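Local coordinates for protein putative adhesin (Bacteroides thetaiotaomicron, PDB 4QDG) that probably serves as a cell-surface lipoprotein of the FimB/Mfa2 fimbrillin family, anchoring or forming part of pili on the bacterial outer membrane, at residues L38-V50 / M93-L106. Numbering follows the deposited sequence.
Sequences LTLLVYDENGNYV and MKYTPGEGTGYTDL
The β-hairpin of strands 38-44 and 49-55, turned at D44-G47, meets the long loop that joins strand 91-94 to strand 107-110, and Y43 and Y103 sit at the centre of the meeting. The CB of Y103 lies over one face of the Y43 ring, 3.9 Å from its centroid and nearly along the ring normal, a CH-pi contact. The two rings stand oblique, their planes 55° apart. Y103 turns its CG away from its own backbone N (chi1 170°), which carries its ring on past Y43 to H77 and Y183, edge-to-face with each, and its hydroxyl to E130. One direct backbone bond ties the loop to the hairpin: Y103 N donates to G47 O at 2.8 Å, nearly straight at 165° and tilted slightly from the carbonyl plane. Water 1 links the Y43 hydroxyl to Y103 O. At the turn, D44 OD1 accepts N48 N at 3.0 Å, from above the carboxylate plane. Back toward the start of strand 38-44 the contact becomes apolar. L41 CD1 touches both the selenomethionine methyl CE of M93 and L106 CD2, each at 3.4 Å, while T39 CG2 meets that same M93 CE at 3.7 Å. Polar anchoring is thus concentrated at the turn end, in one backbone hydrogen bond and a bridging water, and tightly packed methyl groups carry the contact toward the magnesium-site end of the strand.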
ATOM      1  N   LEU A  38     -11.981  -9.957  -5.027  1.00 32.57           N
ATOM      2  CA  LEU A  38     -11.828 -10.491  -3.698  1.00 30.40           C
ATOM      3  C   LEU A  38     -11.488 -11.975  -3.724  1.00 34.69           C
ATOM      4  O   LEU A  38     -12.090 -12.738  -4.467  1.00 34.98           O
ATOM      5  CB  LEU A  38     -13.156 -10.225  -2.963  1.00 29.18           C
ATOM      6  CG  LEU A  38     -13.349 -10.737  -1.543  1.00 30.01           C
ATOM      7  CD1 LEU A  38     -12.365 -10.069  -0.557  1.00 28.41           C
ATOM      8  CD2 LEU A  38     -14.763 -10.503  -1.132  1.00 27.25           C
ATOM      9  N   THR A  39     -10.503 -12.362  -2.911  1.00 31.59           N
ATOM     10  CA  THR A  39     -10.084 -13.738  -2.736  1.00 32.09           C
ATOM     11  C   THR A  39     -10.339 -14.051  -1.285  1.00 36.91           C
ATOM     12  O   THR A  39      -9.728 -13.438  -0.412  1.00 38.80           O
ATOM     13  CB  THR A  39      -8.605 -13.947  -3.153  1.00 33.41           C
ATOM     14  OG1 THR A  39      -8.425 -13.601  -4.522  1.00 30.75           O
ATOM     15  CG2 THR A  39      -8.132 -15.391  -2.936  1.00 28.80           C
ATOM     16  N   LEU A  40     -11.225 -14.996  -1.017  1.00 32.64           N
ATOM     17  CA  LEU A  40     -11.550 -15.389   0.362  1.00 30.90           C
ATOM     18  C   LEU A  40     -11.108 -16.855   0.581  1.00 36.06           C
ATOM     19  O   LEU A  40     -11.529 -17.755  -0.148  1.00 35.76           O
ATOM     20  CB  LEU A  40     -13.062 -15.174   0.637  1.00 29.80           C
ATOM     21  CG  LEU A  40     -13.614 -15.403   2.059  1.00 33.58           C
ATOM     22  CD1 LEU A  40     -13.808 -16.894   2.361  1.00 34.58           C
ATOM     23  CD2 LEU A  40     -12.830 -14.651   3.144  1.00 32.43           C
ATOM     24  N   LEU A  41     -10.258 -17.075   1.583  1.00 33.21           N
ATOM     25  CA  LEU A  41      -9.720 -18.397   1.919  1.00 33.55           C
ATOM     26  C   LEU A  41     -10.299 -18.900   3.225  1.00 36.39           C
ATOM     27  O   LEU A  41     -10.425 -18.128   4.179  1.00 36.01           O
ATOM     28  CB  LEU A  41      -8.190 -18.355   2.012  1.00 33.86           C
ATOM     29  CG  LEU A  41      -7.466 -17.861   0.771  1.00 38.68           C
ATOM     30  CD1 LEU A  41      -6.186 -17.218   1.151  1.00 38.22           C
ATOM     31  CD2 LEU A  41      -7.228 -18.970  -0.205  1.00 38.29           C
ATOM     32  N   VAL A  42     -10.672 -20.191   3.254  1.00 31.74           N
ATOM     33  CA  VAL A  42     -11.294 -20.844   4.398  1.00 30.57           C
ATOM     34  C   VAL A  42     -10.321 -21.856   4.963  1.00 35.38           C
ATOM     35  O   VAL A  42      -9.851 -22.726   4.237  1.00 35.76           O
ATOM     36  CB  VAL A  42     -12.676 -21.519   4.051  1.00 33.96           C
ATOM     37  CG1 VAL A  42     -13.374 -22.047   5.313  1.00 33.52           C
ATOM     38  CG2 VAL A  42     -13.604 -20.573   3.286  1.00 32.60           C
ATOM     39  N   TYR A  43     -10.050 -21.748   6.267  1.00 32.59           N
ATOM     40  CA  TYR A  43      -9.211 -22.671   7.020  1.00 33.89           C
ATOM     41  C   TYR A  43     -10.002 -23.200   8.216  1.00 38.76           C
ATOM     42  O   TYR A  43     -10.850 -22.491   8.754  1.00 38.44           O
ATOM     43  CB  TYR A  43      -7.907 -21.980   7.498  1.00 34.35           C
ATOM     44  CG  TYR A  43      -7.031 -21.493   6.364  1.00 36.50           C
ATOM     45  CD1 TYR A  43      -6.225 -22.374   5.649  1.00 38.30           C
ATOM     46  CD2 TYR A  43      -7.024 -20.154   5.988  1.00 36.51           C
ATOM     47  CE1 TYR A  43      -5.449 -21.938   4.577  1.00 39.17           C
ATOM     48  CE2 TYR A  43      -6.236 -19.702   4.927  1.00 37.89           C
ATOM     49  CZ  TYR A  43      -5.439 -20.596   4.231  1.00 48.37           C
ATOM     50  OH  TYR A  43      -4.643 -20.131   3.207  1.00 51.56           O
ATOM     51  N   ASP A  44      -9.698 -24.413   8.669  1.00 35.73           N
ATOM     52  CA  ASP A  44     -10.359 -24.936   9.861  1.00 35.77           C
ATOM     53  C   ASP A  44      -9.649 -24.381  11.128  1.00 43.18           C
ATOM     54  O   ASP A  44      -8.696 -23.598  11.017  1.00 42.21           O
ATOM     55  CB  ASP A  44     -10.418 -26.474   9.858  1.00 37.42           C
ATOM     56  CG  ASP A  44      -9.096 -27.213   9.788  1.00 45.51           C
ATOM     57  OD1 ASP A  44      -8.106 -26.752  10.431  1.00 43.08           O
ATOM     58  OD2 ASP A  44      -9.061 -28.295   9.163  1.00 56.85           O
ATOM     59  N   GLU A  45     -10.093 -24.816  12.320  1.00 42.38           N
ATOM     60  CA  GLU A  45      -9.552 -24.377  13.612  1.00 42.12           C
ATOM     61  C   GLU A  45      -8.061 -24.718  13.753  1.00 45.64           C
ATOM     62  O   GLU A  45      -7.361 -23.993  14.452  1.00 44.22           O
ATOM     63  CB  GLU A  45     -10.369 -25.004  14.759  1.00 44.46           C
ATOM     64  CG  GLU A  45     -10.161 -24.338  16.110  1.00 54.66           C
ATOM     65  CD  GLU A  45     -11.113 -24.752  17.213  1.00 72.40           C
ATOM     66  OE1 GLU A  45     -11.317 -25.971  17.418  1.00 77.54           O
ATOM     67  OE2 GLU A  45     -11.597 -23.844  17.924  1.00 60.89           O
ATOM     68  N   ASN A  46      -7.578 -25.796  13.089  1.00 43.40           N
ATOM     69  CA  ASN A  46      -6.170 -26.221  13.144  1.00 44.02           C
ATOM     70  C   ASN A  46      -5.307 -25.530  12.086  1.00 47.27           C
ATOM     71  O   ASN A  46      -4.101 -25.764  12.035  1.00 48.98           O
ATOM     72  CB  ASN A  46      -6.063 -27.746  12.981  1.00 45.22           C
ATOM     73  CG  ASN A  46      -6.686 -28.538  14.100  1.00 72.53           C
ATOM     74  OD1 ASN A  46      -7.393 -29.524  13.862  1.00 73.35           O
ATOM     75  ND2 ASN A  46      -6.434 -28.145  15.339  1.00 64.11           N
ATOM     76  N   GLY A  47      -5.930 -24.711  11.246  1.00 41.65           N
ATOM     77  CA  GLY A  47      -5.262 -23.998  10.173  1.00 39.31           C
ATOM     78  C   GLY A  47      -5.130 -24.757   8.869  1.00 42.82           C
ATOM     79  O   GLY A  47      -4.322 -24.374   8.030  1.00 42.89           O
ATOM     80  N   ASN A  48      -5.909 -25.826   8.653  1.00 40.24           N
ATOM     81  CA  ASN A  48      -5.817 -26.575   7.393  1.00 40.45           C
ATOM     82  C   ASN A  48      -6.765 -26.028   6.357  1.00 44.20           C
ATOM     83  O   ASN A  48      -7.918 -25.718   6.672  1.00 44.05           O
ATOM     84  CB  ASN A  48      -6.063 -28.074   7.593  1.00 42.66           C
ATOM     85  CG  ASN A  48      -5.154 -28.699   8.626  1.00 67.96           C
ATOM     86  OD1 ASN A  48      -5.624 -29.253   9.627  1.00 62.27           O
ATOM     87  ND2 ASN A  48      -3.833 -28.570   8.438  1.00 64.99           N
ATOM     88  N   TYR A  49      -6.282 -25.923   5.106  1.00 41.96           N
ATOM     89  CA  TYR A  49      -7.038 -25.438   3.952  1.00 41.98           C
ATOM     90  C   TYR A  49      -8.376 -26.161   3.838  1.00 46.27           C
ATOM     91  O   TYR A  49      -8.427 -27.390   4.013  1.00 48.18           O
ATOM     92  CB  TYR A  49      -6.225 -25.596   2.647  1.00 43.37           C
ATOM     93  CG  TYR A  49      -6.977 -25.129   1.416  1.00 43.99           C
ATOM     94  CD1 TYR A  49      -6.999 -23.783   1.056  1.00 44.21           C
ATOM     95  CD2 TYR A  49      -7.728 -26.021   0.655  1.00 45.77           C
ATOM     96  CE1 TYR A  49      -7.720 -23.343  -0.055  1.00 44.59           C
ATOM     97  CE2 TYR A  49      -8.469 -25.589  -0.444  1.00 46.57           C
ATOM     98  CZ  TYR A  49      -8.449 -24.251  -0.807  1.00 49.85           C
ATOM     99  OH  TYR A  49      -9.160 -23.827  -1.900  1.00 47.43           O
ATOM    100  N   VAL A  50      -9.454 -25.402   3.526  1.00 40.13           N
ATOM    101  CA  VAL A  50     -10.807 -25.951   3.367  1.00 39.16           C
ATOM    102  C   VAL A  50     -11.337 -25.556   1.981  1.00 45.36           C
ATOM    103  O   VAL A  50     -11.783 -26.435   1.236  1.00 47.76           O
ATOM    104  CB  VAL A  50     -11.774 -25.502   4.524  1.00 40.97           C
ATOM    105  CG1 VAL A  50     -13.228 -25.885   4.248  1.00 39.86           C
ATOM    106  CG2 VAL A  50     -11.323 -26.028   5.888  1.00 40.65           C
HETATM  107  N   MSE A  93      -0.061 -15.050  -5.285  1.00 52.49           N
HETATM  108  CA  MSE A  93      -0.021 -16.000  -4.190  1.00 54.58           C
HETATM  109  C   MSE A  93       1.125 -16.933  -4.462  1.00 57.44           C
HETATM  110  O   MSE A  93       1.326 -17.352  -5.602  1.00 57.41           O
HETATM  111  CB  MSE A  93      -1.331 -16.763  -4.071  1.00 58.79           C
HETATM  112  CG  MSE A  93      -2.123 -16.346  -2.888  1.00 67.93           C
HETATM  113 SE   MSE A  93      -3.912 -17.023  -3.103  0.75 80.49          SE
HETATM  114  CE  MSE A  93      -4.686 -16.047  -1.718  1.00 76.06           C
ATOM    115  N   LYS A  94       1.900 -17.217  -3.440  1.00 54.43           N
ATOM    116  CA  LYS A  94       3.103 -18.038  -3.542  1.00 55.31           C
ATOM    117  C   LYS A  94       3.065 -19.168  -2.506  1.00 60.66           C
ATOM    118  O   LYS A  94       2.929 -18.930  -1.301  1.00 59.22           O
ATOM    119  CB  LYS A  94       4.328 -17.120  -3.336  1.00 55.70           C
ATOM    120  CG  LYS A  94       5.672 -17.700  -3.726  1.00 57.47           C
ATOM    121  CD  LYS A  94       6.789 -16.767  -3.270  1.00 53.17           C
ATOM    122  CE  LYS A  94       8.165 -17.364  -3.458  1.00 56.99           C
ATOM    123  NZ  LYS A  94       9.213 -16.518  -2.838  1.00 67.98           N
ATOM    124  N   TYR A  95       3.147 -20.398  -2.989  1.00 60.56           N
ATOM    125  CA  TYR A  95       3.200 -21.589  -2.138  1.00 61.73           C
ATOM    126  C   TYR A  95       4.563 -22.221  -2.330  1.00 68.65           C
ATOM    127  O   TYR A  95       5.113 -22.191  -3.443  1.00 68.98           O
ATOM    128  CB  TYR A  95       2.055 -22.584  -2.445  1.00 62.98           C
ATOM    129  CG  TYR A  95       0.720 -22.219  -1.832  1.00 62.61           C
ATOM    130  CD1 TYR A  95       0.466 -22.439  -0.480  1.00 64.45           C
ATOM    131  CD2 TYR A  95      -0.316 -21.719  -2.618  1.00 62.68           C
ATOM    132  CE1 TYR A  95      -0.768 -22.112   0.090  1.00 64.89           C
ATOM    133  CE2 TYR A  95      -1.560 -21.406  -2.064  1.00 63.10           C
ATOM    134  CZ  TYR A  95      -1.786 -21.613  -0.709  1.00 71.79           C
ATOM    135  OH  TYR A  95      -3.011 -21.308  -0.150  1.00 72.70           O
ATOM    136  N   THR A  96       5.148 -22.728  -1.236  1.00 66.83           N
ATOM    137  CA  THR A  96       6.477 -23.341  -1.301  1.00 67.36           C
ATOM    138  C   THR A  96       6.305 -24.823  -1.689  1.00 70.50           C
ATOM    139  O   THR A  96       5.631 -25.572  -0.954  1.00 69.30           O
ATOM    140  CB  THR A  96       7.262 -23.131   0.017  1.00 75.85           C
ATOM    141  OG1 THR A  96       7.217 -21.750   0.372  1.00 77.68           O
ATOM    142  CG2 THR A  96       8.722 -23.572  -0.090  1.00 74.72           C
ATOM    143  N   PRO A  97       6.874 -25.245  -2.858  1.00 67.33           N
ATOM    144  CA  PRO A  97       6.780 -26.669  -3.244  1.00 68.10           C
ATOM    145  C   PRO A  97       7.319 -27.564  -2.132  1.00 70.23           C
ATOM    146  O   PRO A  97       8.356 -27.251  -1.529  1.00 69.23           O
ATOM    147  CB  PRO A  97       7.627 -26.765  -4.520  1.00 70.76           C
ATOM    148  CG  PRO A  97       7.779 -25.377  -5.014  1.00 74.47           C
ATOM    149  CD  PRO A  97       7.697 -24.476  -3.820  1.00 68.77           C
ATOM    150  N   GLY A  98       6.546 -28.598  -1.807  1.00 66.36           N
ATOM    151  CA  GLY A  98       6.854 -29.553  -0.749  1.00 67.21           C
ATOM    152  C   GLY A  98       6.165 -29.234   0.563  1.00 71.10           C
ATOM    153  O   GLY A  98       5.833 -30.145   1.333  1.00 71.53           O
ATOM    154  N   GLU A  99       5.945 -27.927   0.831  1.00 66.74           N
ATOM    155  CA  GLU A  99       5.273 -27.468   2.049  1.00 65.33           C
ATOM    156  C   GLU A  99       3.740 -27.467   1.815  1.00 68.95           C
ATOM    157  O   GLU A  99       3.283 -27.604   0.666  1.00 69.36           O
ATOM    158  CB  GLU A  99       5.810 -26.098   2.529  1.00 65.25           C
ATOM    159  CG  GLU A  99       7.336 -25.978   2.601  1.00 73.71           C
ATOM    160  CD  GLU A  99       8.112 -27.108   3.265  1.00 97.17           C
ATOM    161  OE1 GLU A  99       7.777 -27.474   4.416  1.00 96.80           O
ATOM    162  OE2 GLU A  99       9.074 -27.613   2.639  1.00 84.58           O
ATOM    163  N   GLY A 100       2.975 -27.376   2.910  1.00 62.82           N
ATOM    164  CA  GLY A 100       1.518 -27.432   2.889  1.00 60.60           C
ATOM    165  C   GLY A 100       0.787 -26.288   2.214  1.00 59.39           C
ATOM    166  O   GLY A 100       1.385 -25.421   1.564  1.00 59.17           O
ATOM    167  N   THR A 101      -0.536 -26.305   2.359  1.00 52.00           N
ATOM    168  CA  THR A 101      -1.437 -25.291   1.806  1.00 48.65           C
ATOM    169  C   THR A 101      -2.225 -24.625   2.938  1.00 46.01           C
ATOM    170  O   THR A 101      -3.165 -23.870   2.679  1.00 43.82           O
ATOM    171  CB  THR A 101      -2.343 -25.894   0.719  1.00 55.04           C
ATOM    172  OG1 THR A 101      -3.050 -27.044   1.229  1.00 57.62           O
ATOM    173  CG2 THR A 101      -1.560 -26.230  -0.552  1.00 51.07           C
ATOM    174  N   GLY A 102      -1.784 -24.868   4.169  1.00 40.59           N
ATOM    175  CA  GLY A 102      -2.419 -24.351   5.374  1.00 39.18           C
ATOM    176  C   GLY A 102      -2.251 -22.858   5.579  1.00 40.90           C
ATOM    177  O   GLY A 102      -1.458 -22.196   4.883  1.00 38.76           O
ATOM    178  N   TYR A 103      -3.001 -22.324   6.557  1.00 36.96           N
ATOM    179  CA  TYR A 103      -3.005 -20.903   6.940  1.00 35.60           C
ATOM    180  C   TYR A 103      -1.592 -20.302   7.002  1.00 36.49           C
ATOM    181  O   TYR A 103      -1.353 -19.273   6.372  1.00 34.93           O
ATOM    182  CB  TYR A 103      -3.723 -20.726   8.292  1.00 36.09           C
ATOM    183  CG  TYR A 103      -3.597 -19.349   8.925  1.00 35.67           C
ATOM    184  CD1 TYR A 103      -3.937 -18.198   8.217  1.00 36.99           C
ATOM    185  CD2 TYR A 103      -3.263 -19.211  10.268  1.00 35.57           C
ATOM    186  CE1 TYR A 103      -3.836 -16.936   8.800  1.00 36.46           C
ATOM    187  CE2 TYR A 103      -3.190 -17.960  10.873  1.00 35.14           C
ATOM    188  CZ  TYR A 103      -3.473 -16.824  10.136  1.00 40.74           C
ATOM    189  OH  TYR A 103      -3.374 -15.603  10.746  1.00 35.74           O
ATOM    190  N   THR A 104      -0.664 -20.979   7.687  1.00 33.79           N
ATOM    191  CA  THR A 104       0.693 -20.476   7.931  1.00 34.02           C
ATOM    192  C   THR A 104       1.662 -20.716   6.739  1.00 40.60           C
ATOM    193  O   THR A 104       2.804 -20.246   6.781  1.00 41.07           O
ATOM    194  CB  THR A 104       1.246 -21.052   9.249  1.00 35.42           C
ATOM    195  OG1 THR A 104       1.381 -22.461   9.150  1.00 39.58           O
ATOM    196  CG2 THR A 104       0.380 -20.699  10.458  1.00 32.96           C
ATOM    197  N   ASP A 105       1.194 -21.361   5.661  1.00 38.10           N
ATOM    198  CA  ASP A 105       2.026 -21.647   4.487  1.00 39.56           C
ATOM    199  C   ASP A 105       1.827 -20.617   3.364  1.00 46.36           C
ATOM    200  O   ASP A 105       2.563 -20.622   2.372  1.00 48.79           O
ATOM    201  CB  ASP A 105       1.749 -23.077   3.974  1.00 42.04           C
ATOM    202  CG  ASP A 105       2.049 -24.149   5.015  1.00 50.67           C
ATOM    203  OD1 ASP A 105       3.139 -24.092   5.631  1.00 53.69           O
ATOM    204  OD2 ASP A 105       1.174 -25.002   5.257  1.00 57.76           O
ATOM    205  N   LEU A 106       0.872 -19.727   3.511  1.00 41.55           N
ATOM    206  CA  LEU A 106       0.666 -18.752   2.473  1.00 41.07           C
ATOM    207  C   LEU A 106       1.642 -17.565   2.557  1.00 43.35           C
ATOM    208  O   LEU A 106       2.003 -17.067   3.633  1.00 42.88           O
ATOM    209  CB  LEU A 106      -0.784 -18.262   2.471  1.00 40.78           C
ATOM    210  CG  LEU A 106      -1.279 -17.516   1.234  1.00 46.08           C
ATOM    211  CD1 LEU A 106      -0.867 -18.224  -0.089  1.00 47.27           C
ATOM    212  CD2 LEU A 106      -2.760 -17.345   1.309  1.00 48.66           C
TER
HETATM  213  O   HOH W   1      -3.178 -17.655   4.724  1.00 35.24           O
HETATM  214  O   HOH W   2      -1.253 -23.770   9.285  1.00 42.26           O